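Local coordinates for protein putative 5-carboxymethyl-2-hydroxymuconate isomerase (Pseudomonas aeruginosa, PDB 3E6Q) that probably isomerises 5-carboxymethyl-2-hydroxymuconate, and assembles as a trimer, at residues His24-Thr30 with Tyr82-Ser88; Ala29-Leu33 with Thr67-Tyr71; Leu105-Ala110 with Gln122-Glu126. All blocks are in the same frame, centred on the assembly; numbering follows the deposited sequence.

Overall arrangement
All three contacts involve one mixed four-stranded sheet, in the order 62-73, 24-30, 82-90, 121-130. Interaction 1 joins the two central strands; interaction 2 ties the end of strand 24-30 to strand 62-73, sharing Ala-29 and Thr-30 with interaction 1; interaction 3 lays helix 95-112 on the outer strand 121-130. Their centres lie about 12 Å (1 to 2), 8 Å (1 to 3) and 16 Å (2 to 3) apart. Along the chain, interactions 1 and 2 start together, and interaction 3 opens after both have closed. The fold thus consists of two beta-alpha-beta units joined antiparallel through interaction 1, and each contact borders the second subunit.

Interaction 1 (His24-Thr30 with Tyr82-Ser88); sequences HLVIEAT and YLHACLS. With NA (sodium ion), chain R; FMT (formic acid), chain P.
Strands 24-30 and 82-88 run antiparallel, their axes approaching to 4.6 Å at 168°, and the pairs His-24/Ser-88, Val-26/Cys-86 and Glu-28/His-84 are each closed by two backbone hydrogen bonds. The ladder gives the sheet two unlike faces. On one, Ile-27 CG2 meets Leu-83 CD1 at 3.6 Å, and Leu-25, Ala-85 and Leu-87 join them beneath helices 39-52 and 95-112. On the other, Glu-28 and His-84 lie side by side and point the same way, with carboxylate and ring planes 73° apart. Glu-28 OE2 comes to the edge of the imidazole, 3.6 Å from His-84 CD2, and binds the sodium ion at 2.7 Å; a water also coordinates this ion. His-84 NE2 gives a nearly straight bond of 2.7 Å to O1 of a bound formic acid, probably from the crystallisation liquor, while its ND1 is bonded to Ser-124 OG, so in this crystal both ring nitrogens have partners, which restrains the ring's rotation. At the strand end, Thr-30 OG1, turned between the backbone N and the carbonyl carbon (chi1 56°), accepts a hydrogen bond from Tyr-82 N at 3.0 Å and also bonds Asn-32. The same rotamer sets Thr-30 CG2 over the centre of the Tyr-82 ring, 3.4 Å from its centroid. Glu-28 OE2 reaches the metal while OE1 forms a salt bridge with Arg-64 of the second subunit, so ion and neighbouring subunit together set the carboxylate's place.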
ATOM      1  N   HIS A  24       1.434  11.795   0.687  1.00 13.95           N
ATOM      2  CA  HIS A  24       0.707  10.738   1.360  1.00 13.53           C
ATOM      3  C   HIS A  24       1.668   9.987   2.229  1.00 15.31           C
ATOM      4  O   HIS A  24       2.724   9.580   1.750  1.00 14.70           O
ATOM      5  CB  HIS A  24       0.022   9.792   0.327  1.00 14.70           C
ATOM      6  CG  HIS A  24      -1.117  10.411  -0.401  1.00 13.59           C
ATOM      7  ND1 HIS A  24      -2.366  10.558   0.175  1.00 13.64           N
ATOM      8  CD2 HIS A  24      -1.196  10.975  -1.637  1.00 16.53           C
ATOM      9  CE1 HIS A  24      -3.168  11.145  -0.699  1.00 15.81           C
ATOM     10  NE2 HIS A  24      -2.494  11.391  -1.806  1.00 15.77           N
ATOM     11  N   LEU A  25       1.313   9.781   3.490  1.00 15.31           N
ATOM     12  CA  LEU A  25       2.183   9.053   4.406  1.00 14.64           C
ATOM     13  C   LEU A  25       1.376   7.917   5.032  1.00 15.75           C
ATOM     14  O   LEU A  25       0.309   8.154   5.627  1.00 16.40           O
ATOM     15  CB  LEU A  25       2.697   9.966   5.484  1.00 14.82           C
ATOM     16  CG  LEU A  25       3.472   9.311   6.615  1.00 14.92           C
ATOM     17  CD1 LEU A  25       4.768   8.700   6.042  1.00 16.11           C
ATOM     18  CD2 LEU A  25       3.768  10.254   7.787  1.00 17.45           C
ATOM     19  N   VAL A  26       1.885   6.695   4.898  1.00 15.75           N
ATOM     20  CA  VAL A  26       1.252   5.519   5.509  1.00 14.54           C
ATOM     21  C   VAL A  26       2.224   4.901   6.516  1.00 15.98           C
ATOM     22  O   VAL A  26       3.339   4.502   6.135  1.00 16.54           O
ATOM     23  CB  VAL A  26       0.818   4.452   4.464  1.00 15.46           C
ATOM     24  CG1 VAL A  26       0.162   3.226   5.189  1.00 17.83           C
ATOM     25  CG2 VAL A  26      -0.110   5.065   3.368  1.00 16.40           C
ATOM     26  N   ILE A  27       1.807   4.837   7.780  1.00 14.85           N
ATOM     27  CA  ILE A  27       2.558   4.205   8.857  1.00 15.46           C
ATOM     28  C   ILE A  27       1.874   2.882   9.204  1.00 16.76           C
ATOM     29  O   ILE A  27       0.662   2.861   9.433  1.00 17.05           O
ATOM     30  CB  ILE A  27       2.657   5.120  10.108  1.00 15.60           C
ATOM     31  CG1 ILE A  27       3.305   6.480   9.785  1.00 15.61           C
ATOM     32  CG2 ILE A  27       3.420   4.418  11.272  1.00 16.88           C
ATOM     33  CD1 ILE A  27       3.292   7.433  10.941  1.00 18.18           C
ATOM     34  N   GLU A  28       2.665   1.817   9.248  1.00 15.57           N
ATOM     35  CA  GLU A  28       2.216   0.472   9.569  1.00 16.33           C
ATOM     36  C   GLU A  28       3.004   0.014  10.802  1.00 16.73           C
ATOM     37  O   GLU A  28       4.232   0.092  10.831  1.00 15.02           O
ATOM     38  CB  GLU A  28       2.523  -0.502   8.436  1.00 17.53           C
ATOM     39  CG  GLU A  28       1.766  -0.366   7.156  1.00 18.82           C
ATOM     40  CD  GLU A  28       2.421  -1.246   6.107  1.00 20.51           C
ATOM     41  OE1 GLU A  28       1.995  -2.436   5.903  1.00 21.59           O
ATOM     42  OE2 GLU A  28       3.394  -0.753   5.442  1.00 22.02           O
ATOM     43  N   ALA A  29       2.291  -0.482  11.803  1.00 15.10           N
ATOM     44  CA  ALA A  29       2.866  -0.971  13.054  1.00 16.04           C
ATOM     45  C   ALA A  29       2.318  -2.377  13.325  1.00 15.24           C
ATOM     46  O   ALA A  29       1.131  -2.624  13.207  1.00 14.85           O
ATOM     47  CB  ALA A  29       2.487  -0.057  14.169  1.00 16.40           C
ATOM     48  N   THR A  30       3.188  -3.325  13.647  1.00 15.16           N
ATOM     49  CA  THR A  30       2.705  -4.624  14.031  1.00 13.76           C
ATOM     50  C   THR A  30       1.835  -4.466  15.332  1.00 13.73           C
ATOM     51  O   THR A  30       2.087  -3.600  16.180  1.00 13.99           O
ATOM     52  CB  THR A  30       3.865  -5.621  14.214  1.00 13.93           C
ATOM     53  OG1 THR A  30       4.827  -5.126  15.182  1.00 14.81           O
ATOM     54  CG2 THR A  30       4.526  -5.914  12.831  1.00 14.44           C
ATOM     55  N   TYR A  82       7.739  -4.560  14.481  1.00 14.24           N
ATOM     56  CA  TYR A  82       8.342  -3.668  13.558  1.00 14.49           C
ATOM     57  C   TYR A  82       7.379  -2.531  13.213  1.00 13.02           C
ATOM     58  O   TYR A  82       6.173  -2.620  13.465  1.00 13.45           O
ATOM     59  CB  TYR A  82       8.898  -4.345  12.288  1.00 14.70           C
ATOM     60  CG  TYR A  82       7.892  -4.976  11.392  1.00 14.05           C
ATOM     61  CD1 TYR A  82       7.134  -4.228  10.488  1.00 15.62           C
ATOM     62  CD2 TYR A  82       7.725  -6.386  11.429  1.00 15.68           C
ATOM     63  CE1 TYR A  82       6.209  -4.854   9.615  1.00 14.94           C
ATOM     64  CE2 TYR A  82       6.757  -7.012  10.584  1.00 14.52           C
ATOM     65  CZ  TYR A  82       6.024  -6.227   9.692  1.00 14.26           C
ATOM     66  OH  TYR A  82       5.113  -6.819   8.853  1.00 15.98           O
ATOM     67  N   LEU A  83       7.976  -1.442  12.730  1.00 13.99           N
ATOM     68  CA  LEU A  83       7.297  -0.178  12.419  1.00 13.74           C
ATOM     69  C   LEU A  83       7.881   0.332  11.085  1.00 15.09           C
ATOM     70  O   LEU A  83       9.099   0.435  10.901  1.00 14.70           O
ATOM     71  CB  LEU A  83       7.550   0.827  13.537  1.00 14.84           C
ATOM     72  CG  LEU A  83       6.948   2.226  13.469  1.00 15.57           C
ATOM     73  CD1 LEU A  83       5.429   2.215  13.348  1.00 15.57           C
ATOM     74  CD2 LEU A  83       7.406   3.053  14.707  1.00 17.22           C
ATOM     75  N   HIS A  84       6.979   0.632  10.155  1.00 14.96           N
ATOM     76  CA  HIS A  84       7.346   1.068   8.791  1.00 15.26           C
ATOM     77  C   HIS A  84       6.491   2.224   8.299  1.00 15.82           C
ATOM     78  O   HIS A  84       5.281   2.268   8.569  1.00 17.05           O
ATOM     79  CB  HIS A  84       7.238  -0.112   7.830  1.00 15.11           C
ATOM     80  CG  HIS A  84       7.577   0.234   6.418  1.00 17.79           C
ATOM     81  ND1 HIS A  84       8.865   0.533   6.002  1.00 15.39           N
ATOM     82  CD2 HIS A  84       6.786   0.338   5.325  1.00 18.90           C
ATOM     83  CE1 HIS A  84       8.843   0.800   4.706  1.00 15.61           C
ATOM     84  NE2 HIS A  84       7.594   0.715   4.273  1.00 17.34           N
ATOM     85  N   ALA A  85       7.107   3.143   7.575  1.00 14.71           N
ATOM     86  CA  ALA A  85       6.377   4.198   6.915  1.00 15.45           C
ATOM     87  C   ALA A  85       6.758   4.250   5.446  1.00 14.92           C
ATOM     88  O   ALA A  85       7.885   3.953   5.053  1.00 13.76           O
ATOM     89  CB  ALA A  85       6.641   5.531   7.557  1.00 16.32           C
ATOM     90  N   CYS A  86       5.787   4.649   4.638  1.00 14.60           N
ATOM     91  CA  CYS A  86       5.999   4.872   3.208  1.00 14.42           C
ATOM     92  C   CYS A  86       5.475   6.284   2.930  1.00 15.45           C
ATOM     93  O   CYS A  86       4.268   6.572   3.071  1.00 14.31           O
ATOM     94  CB  CYS A  86       5.247   3.824   2.381  1.00 16.15           C
ATOM     95  SG  CYS A  86       5.593   4.067   0.614  1.00 20.12           S
ATOM     96  N   LEU A  87       6.400   7.182   2.640  1.00 14.58           N
ATOM     97  CA  LEU A  87       6.096   8.545   2.234  1.00 13.97           C
ATOM     98  C   LEU A  87       6.081   8.610   0.717  1.00 16.22           C
ATOM     99  O   LEU A  87       7.094   8.284   0.060  1.00 15.96           O
ATOM    100  CB  LEU A  87       7.145   9.542   2.755  1.00 14.03           C
ATOM    101  CG  LEU A  87       6.897  11.012   2.397  1.00 15.49           C
ATOM    102  CD1 LEU A  87       5.664  11.576   3.129  1.00 16.87           C
ATOM    103  CD2 LEU A  87       8.167  11.880   2.641  1.00 17.54           C
ATOM    104  N   SER A  88       4.959   9.046   0.167  1.00 16.05           N
ATOM    105  CA  SER A  88       4.833   9.215  -1.294  1.00 15.63           C
ATOM    106  C   SER A  88       4.732  10.669  -1.642  1.00 16.65           C
ATOM    107  O   SER A  88       3.805  11.380  -1.184  1.00 16.32           O
ATOM    108  CB  SER A  88       3.565   8.491  -1.804  1.00 16.05           C
ATOM    109  OG  SER A  88       3.641   7.075  -1.626  1.00 15.52           O
TER
HETATM  110 NA    NA R 343       3.618   1.838   4.727  1.00 27.86          NA
HETATM  111  C   FMT P 335       6.641  -0.192   1.492  1.00 36.41           C
HETATM  112  O1  FMT P 335       6.911   0.970   1.676  1.00 30.74           O
HETATM  113  O2  FMT P 335       5.640  -0.675   2.068  1.00 41.84           O
HETATM  114  O   HOH W   1       2.250   1.599   2.427  1.00 31.51           O

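Interaction 2 (Ala29-Leu33 with Thr67-Tyr71); sequences ATANL and TLEAY
Tyr-71 lays one face of its ring against Thr-30 CB, which stands over the ring centre 3.7 Å from the centroid. The two side chains cross at about a right angle, and Thr-30 CG2 reaches forward to Tyr-71 CG at 3.5 Å. With CG lodged between its own backbone N and carbonyl carbon (chi1 59°), the tyrosine brings its ring across Thr-30. Farther along the ring Asn-32 crosses it obliquely, the amide plane 37° from the ring plane. Here Asn-32 CG is 3.0 Å from Tyr-71 OH, and neither OD1 nor ND2 is angled to hydrogen-bond to it. The amide is held by other partners: Asn-32 OD1 accepts a hydrogen bond from Thr-30 OG1 at 2.7 Å, nearly in line with the amide carbonyl, and ND2 bonds to Arg-80 O, so that its rotation is fixed at both ends. A type I turn from Thr-30 to Leu-33 brings threonine and asparagine together. Beside it Ala-31 CB packs on Thr-67 CG2 at 3.7 Å. Two backbone bonds close the parallel pairing, Leu-68 N to Ala-29 O at 2.8 Å and a bent one from Ala-31 N to Leu-68 O at 3.0 Å. Strand 62-73 thus lines one side of strand 24-30 and 82-90 borders its other side; helix 39-52 links the two parallel strands, and Tyr-71 carries the sheet onward into an antiparallel ladder with the second subunit.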
ATOM      1  N   ALA A  29       2.291  -0.482  11.803  1.00 15.10           N
ATOM      2  CA  ALA A  29       2.866  -0.971  13.054  1.00 16.04           C
ATOM      3  C   ALA A  29       2.318  -2.377  13.325  1.00 15.24           C
ATOM      4  O   ALA A  29       1.131  -2.624  13.207  1.00 14.85           O
ATOM      5  CB  ALA A  29       2.487  -0.057  14.169  1.00 16.40           C
ATOM      6  N   THR A  30       3.188  -3.325  13.647  1.00 15.16           N
ATOM      7  CA  THR A  30       2.705  -4.624  14.031  1.00 13.76           C
ATOM      8  C   THR A  30       1.835  -4.466  15.332  1.00 13.73           C
ATOM      9  O   THR A  30       2.087  -3.600  16.180  1.00 13.99           O
ATOM     10  CB  THR A  30       3.865  -5.621  14.214  1.00 13.93           C
ATOM     11  OG1 THR A  30       4.827  -5.126  15.182  1.00 14.81           O
ATOM     12  CG2 THR A  30       4.526  -5.914  12.831  1.00 14.44           C
ATOM     13  N   ALA A  31       0.840  -5.340  15.479  1.00 15.51           N
ATOM     14  CA  ALA A  31      -0.135  -5.239  16.580  1.00 14.71           C
ATOM     15  C   ALA A  31       0.464  -5.372  17.988  1.00 14.60           C
ATOM     16  O   ALA A  31      -0.117  -4.896  18.967  1.00 17.11           O
ATOM     17  CB  ALA A  31      -1.296  -6.280  16.362  1.00 15.13           C
ATOM     18  N   ASN A  32       1.620  -6.044  18.084  1.00 14.93           N
ATOM     19  CA  ASN A  32       2.393  -6.177  19.341  1.00 14.56           C
ATOM     20  C   ASN A  32       3.281  -5.021  19.709  1.00 15.99           C
ATOM     21  O   ASN A  32       3.948  -5.070  20.737  1.00 16.66           O
ATOM     22  CB  ASN A  32       3.206  -7.476  19.323  1.00 15.19           C
ATOM     23  CG  ASN A  32       4.255  -7.519  18.248  1.00 17.08           C
ATOM     24  OD1 ASN A  32       4.212  -6.734  17.318  1.00 17.23           O
ATOM     25  ND2 ASN A  32       5.215  -8.467  18.373  1.00 19.25           N
ATOM     26  N   LEU A  33       3.338  -3.992  18.857  1.00 16.01           N
ATOM     27  CA  LEU A  33       4.186  -2.839  19.111  1.00 16.62           C
ATOM     28  C   LEU A  33       3.544  -1.873  20.092  1.00 17.35           C
ATOM     29  O   LEU A  33       2.427  -1.381  19.867  1.00 18.58           O
ATOM     30  CB  LEU A  33       4.494  -2.082  17.803  1.00 15.89           C
ATOM     31  CG  LEU A  33       5.540  -0.963  17.947  1.00 16.87           C
ATOM     32  CD1 LEU A  33       6.909  -1.513  18.446  1.00 19.05           C
ATOM     33  CD2 LEU A  33       5.703  -0.287  16.592  1.00 19.21           C
ATOM     34  N   THR A  67      -2.622  -0.638  12.047  1.00 16.12           N
ATOM     35  CA  THR A  67      -2.103  -1.732  12.835  1.00 16.03           C
ATOM     36  C   THR A  67      -2.194  -2.987  11.993  1.00 17.30           C
ATOM     37  O   THR A  67      -3.231  -3.260  11.379  1.00 16.91           O
ATOM     38  CB  THR A  67      -2.888  -1.896  14.128  1.00 18.31           C
ATOM     39  OG1 THR A  67      -2.735  -0.708  14.934  1.00 20.69           O
ATOM     40  CG2 THR A  67      -2.422  -3.146  14.859  1.00 19.27           C
ATOM     41  N   LEU A  68      -1.083  -3.689  11.889  1.00 14.84           N
ATOM     42  CA  LEU A  68      -1.029  -4.997  11.198  1.00 14.79           C
ATOM     43  C   LEU A  68      -1.394  -6.104  12.172  1.00 14.39           C
ATOM     44  O   LEU A  68      -0.665  -6.384  13.141  1.00 14.00           O
ATOM     45  CB  LEU A  68       0.376  -5.252  10.680  1.00 14.19           C
ATOM     46  CG  LEU A  68       0.963  -4.112   9.802  1.00 13.74           C
ATOM     47  CD1 LEU A  68       2.446  -4.373   9.437  1.00 16.26           C
ATOM     48  CD2 LEU A  68       0.059  -3.898   8.575  1.00 15.00           C
ATOM     49  N   GLU A  69      -2.563  -6.717  11.944  1.00 15.55           N
ATOM     50  CA  GLU A  69      -3.053  -7.760  12.832  1.00 16.33           C
ATOM     51  C   GLU A  69      -2.431  -9.106  12.550  1.00 14.93           C
ATOM     52  O   GLU A  69      -2.464 -10.014  13.403  1.00 16.34           O
ATOM     53  CB  GLU A  69      -4.570  -7.832  12.677  1.00 17.65           C
ATOM     54  CG  GLU A  69      -5.308  -6.523  13.055  1.00 20.45           C
ATOM     55  CD  GLU A  69      -6.852  -6.649  13.014  1.00 30.07           C
ATOM     56  OE1 GLU A  69      -7.518  -5.663  13.430  1.00 30.28           O
ATOM     57  OE2 GLU A  69      -7.385  -7.719  12.595  1.00 26.68           O
ATOM     58  N   ALA A  70      -1.897  -9.297  11.344  1.00 14.64           N
ATOM     59  CA  ALA A  70      -1.327 -10.591  10.983  1.00 14.90           C
ATOM     60  C   ALA A  70       0.023 -10.355  10.304  1.00 14.28           C
ATOM     61  O   ALA A  70       0.045  -9.814   9.202  1.00 15.90           O
ATOM     62  CB  ALA A  70      -2.266 -11.455  10.062  1.00 15.71           C
ATOM     63  N   TYR A  71       1.096 -10.700  11.000  1.00 14.86           N
ATOM     64  CA  TYR A  71       2.443 -10.274  10.595  1.00 14.57           C
ATOM     65  C   TYR A  71       3.424 -11.348  10.996  1.00 14.13           C
ATOM     66  O   TYR A  71       3.203 -12.116  11.970  1.00 14.43           O
ATOM     67  CB  TYR A  71       2.812  -8.902  11.239  1.00 15.05           C
ATOM     68  CG  TYR A  71       2.775  -8.952  12.720  1.00 15.61           C
ATOM     69  CD1 TYR A  71       1.561  -8.764  13.422  1.00 17.23           C
ATOM     70  CD2 TYR A  71       3.890  -9.313  13.448  1.00 14.36           C
ATOM     71  CE1 TYR A  71       1.497  -8.924  14.768  1.00 16.43           C
ATOM     72  CE2 TYR A  71       3.824  -9.428  14.857  1.00 16.87           C
ATOM     73  CZ  TYR A  71       2.598  -9.242  15.486  1.00 18.23           C
ATOM     74  OH  TYR A  71       2.567  -9.481  16.815  1.00 18.77           O
TER

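Interaction 3 (Leu105-Ala110 with Gln122-Glu126)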
ATOM      1  N   LEU A 105      11.504  11.580   9.099  1.00 19.16           N
ATOM      2  CA  LEU A 105      10.441  10.719   9.544  1.00 18.65           C
ATOM      3  C   LEU A 105      10.930   9.559  10.391  1.00 18.52           C
ATOM      4  O   LEU A 105      10.292   9.151  11.354  1.00 18.90           O
ATOM      5  CB  LEU A 105       9.677  10.156   8.348  1.00 18.91           C
ATOM      6  CG  LEU A 105       8.782  11.130   7.620  1.00 20.82           C
ATOM      7  CD1 LEU A 105       8.247  10.432   6.330  1.00 24.47           C
ATOM      8  CD2 LEU A 105       7.628  11.572   8.534  1.00 20.04           C
ATOM      9  N   CYS A 106      12.071   9.008  10.015  1.00 17.28           N
ATOM     10  CA  CYS A 106      12.648   7.881  10.745  1.00 18.42           C
ATOM     11  C   CYS A 106      12.962   8.258  12.190  1.00 18.58           C
ATOM     12  O   CYS A 106      12.683   7.493  13.111  1.00 18.47           O
ATOM     13  CB  CYS A 106      13.852   7.358  10.014  1.00 19.75           C
ATOM     14  SG  CYS A 106      14.293   5.681  10.669  1.00 24.35           S
ATOM     15  N   GLU A 107      13.447   9.492  12.396  1.00 19.52           N
ATOM     16  CA  GLU A 107      13.695  10.005  13.743  0.60 20.25           C
ATOM     17  C   GLU A 107      12.397  10.110  14.565  1.00 19.74           C
ATOM     18  O   GLU A 107      12.359   9.706  15.764  1.00 18.45           O
ATOM     19  CB  GLU A 107      14.369  11.374  13.633  0.60 22.13           C
ATOM     20  CG  GLU A 107      14.561  12.110  14.945  0.60 26.30           C
ATOM     21  CD  GLU A 107      15.643  11.543  15.829  0.60 31.83           C
ATOM     22  OE1 GLU A 107      15.772  12.075  16.959  0.60 37.00           O
ATOM     23  OE2 GLU A 107      16.360  10.589  15.433  0.60 32.94           O
ATOM     24  N   VAL A 108      11.334  10.623  13.941  1.00 18.65           N
ATOM     25  CA  VAL A 108      10.045  10.702  14.610  1.00 19.71           C
ATOM     26  C   VAL A 108       9.535   9.293  15.018  1.00 19.65           C
ATOM     27  O   VAL A 108       9.099   9.074  16.172  1.00 17.88           O
ATOM     28  CB  VAL A 108       8.995  11.411  13.704  1.00 20.05           C
ATOM     29  CG1 VAL A 108       7.613  11.305  14.308  1.00 21.31           C
ATOM     30  CG2 VAL A 108       9.379  12.918  13.479  1.00 21.01           C
ATOM     31  N   LEU A 109       9.503   8.384  14.044  1.00 19.40           N
ATOM     32  CA  LEU A 109       9.019   7.023  14.268  0.60 19.95           C
ATOM     33  C   LEU A 109       9.833   6.329  15.360  1.00 19.70           C
ATOM     34  O   LEU A 109       9.282   5.752  16.296  1.00 20.76           O
ATOM     35  CB  LEU A 109       9.111   6.200  12.987  0.60 20.58           C
ATOM     36  CG  LEU A 109       8.209   6.528  11.809  0.60 20.99           C
ATOM     37  CD1 LEU A 109       8.475   5.420  10.761  0.60 23.15           C
ATOM     38  CD2 LEU A 109       6.738   6.562  12.201  0.60 23.08           C
ATOM     39  N   ALA A 110      11.160   6.392  15.258  1.00 18.46           N
ATOM     40  CA  ALA A 110      12.029   5.687  16.223  1.00 19.85           C
ATOM     41  C   ALA A 110      11.791   6.238  17.647  1.00 20.79           C
ATOM     42  O   ALA A 110      11.735   5.461  18.638  1.00 21.03           O
ATOM     43  CB  ALA A 110      13.512   5.808  15.825  1.00 19.02           C
ATOM     44  N   GLN A 122      12.761  -3.008  14.616  1.00 15.41           N
ATOM     45  CA  GLN A 122      13.201  -2.407  13.368  1.00 15.34           C
ATOM     46  C   GLN A 122      12.194  -1.336  12.916  1.00 15.88           C
ATOM     47  O   GLN A 122      10.994  -1.601  12.760  1.00 15.97           O
ATOM     48  CB  GLN A 122      13.354  -3.427  12.270  1.00 17.40           C
ATOM     49  CG  GLN A 122      14.495  -4.405  12.444  1.00 17.67           C
ATOM     50  CD  GLN A 122      14.821  -5.203  11.172  1.00 16.08           C
ATOM     51  OE1 GLN A 122      14.452  -4.831  10.061  1.00 19.66           O
ATOM     52  NE2 GLN A 122      15.568  -6.298  11.368  1.00 21.11           N
ATOM     53  N   VAL A 123      12.709  -0.146  12.663  1.00 15.48           N
ATOM     54  CA  VAL A 123      11.962   1.019  12.148  1.00 14.89           C
ATOM     55  C   VAL A 123      12.494   1.308  10.773  1.00 15.14           C
ATOM     56  O   VAL A 123      13.735   1.362  10.564  1.00 15.62           O
ATOM     57  CB  VAL A 123      12.086   2.258  13.080  1.00 16.21           C
ATOM     58  CG1 VAL A 123      11.314   3.485  12.502  1.00 18.08           C
ATOM     59  CG2 VAL A 123      11.643   1.885  14.516  1.00 14.11           C
ATOM     60  N   SER A 124      11.610   1.488   9.791  1.00 14.48           N
ATOM     61  CA  SER A 124      12.075   1.857   8.436  1.00 14.47           C
ATOM     62  C   SER A 124      11.148   2.878   7.808  1.00 13.53           C
ATOM     63  O   SER A 124       9.959   2.946   8.126  1.00 14.41           O
ATOM     64  CB  SER A 124      12.186   0.652   7.482  1.00 16.72           C
ATOM     65  OG  SER A 124      11.009  -0.153   7.507  1.00 15.87           O
ATOM     66  N   VAL A 125      11.694   3.626   6.864  1.00 13.86           N
ATOM     67  CA  VAL A 125      10.937   4.599   6.085  1.00 14.15           C
ATOM     68  C   VAL A 125      11.397   4.531   4.623  1.00 14.27           C
ATOM     69  O   VAL A 125      12.608   4.681   4.369  1.00 14.88           O
ATOM     70  CB  VAL A 125      11.112   6.051   6.614  1.00 15.31           C
ATOM     71  CG1 VAL A 125      10.299   7.051   5.806  1.00 13.91           C
ATOM     72  CG2 VAL A 125      10.760   6.176   8.090  1.00 13.84           C
ATOM     73  N   GLU A 126      10.444   4.325   3.706  1.00 13.48           N
ATOM     74  CA  GLU A 126      10.677   4.394   2.273  1.00 14.46           C
ATOM     75  C   GLU A 126      10.175   5.763   1.868  1.00 15.23           C
ATOM     76  O   GLU A 126       9.119   6.191   2.348  1.00 14.51           O
ATOM     77  CB  GLU A 126       9.889   3.339   1.516  1.00 17.04           C
ATOM     78  CG  GLU A 126       9.917   3.571   0.070  1.00 20.31           C
ATOM     79  CD  GLU A 126       9.265   2.494  -0.800  1.00 17.66           C
ATOM     80  OE1 GLU A 126       8.485   1.629  -0.318  1.00 19.65           O
ATOM     81  OE2 GLU A 126       9.548   2.619  -1.995  1.00 20.27           O
TER
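Leu-109 reaches from the helix toward the strand and crosses both Val-123 and Val-125 obliquely, its CB nearest Val-123 and its CD1 nearest Val-125. CB lies 3.5 Å from Val-123 CG1, while Leu-109 CD1, in the conformer described here, one of two deposited, extends to Val-125 CG2 at 3.6 Å. Both valines carry CG1 anti to the backbone N (chi1 179° in Val-123), which spreads the two methyls of each valine over several helix residues. In Val-125, CG1 meets Leu-105 CD1 at 4.0 Å, the two side chains crossing at about a right angle, and CG2 packs on Cys-106 CB at 3.8 Å. In Val-123, CG1 also faces Cys-106 SG at 4.1 Å, and CG2 approaches the backbone of Ala-110. The helix therefore meets the strand through residues about one turn apart, Leu-105 and Cys-106, then Leu-109 and Ala-110. The axes pass 8.1 Å from each other at 151°; no hydrogen bond crosses the gap, and the side-chain contacts are apolar. Ser-124, between the valines, points away from the helix, its OG bonded to His-24 of the second subunit besides its same-chain partner His-84. Helix 95-112 lies in the crossover between strand 82-90 and its parallel neighbour 121-130, and its buried packing on the sheet is the core of a beta-alpha-beta unit, as in the tautomerase fold to which CHMI proteins belong.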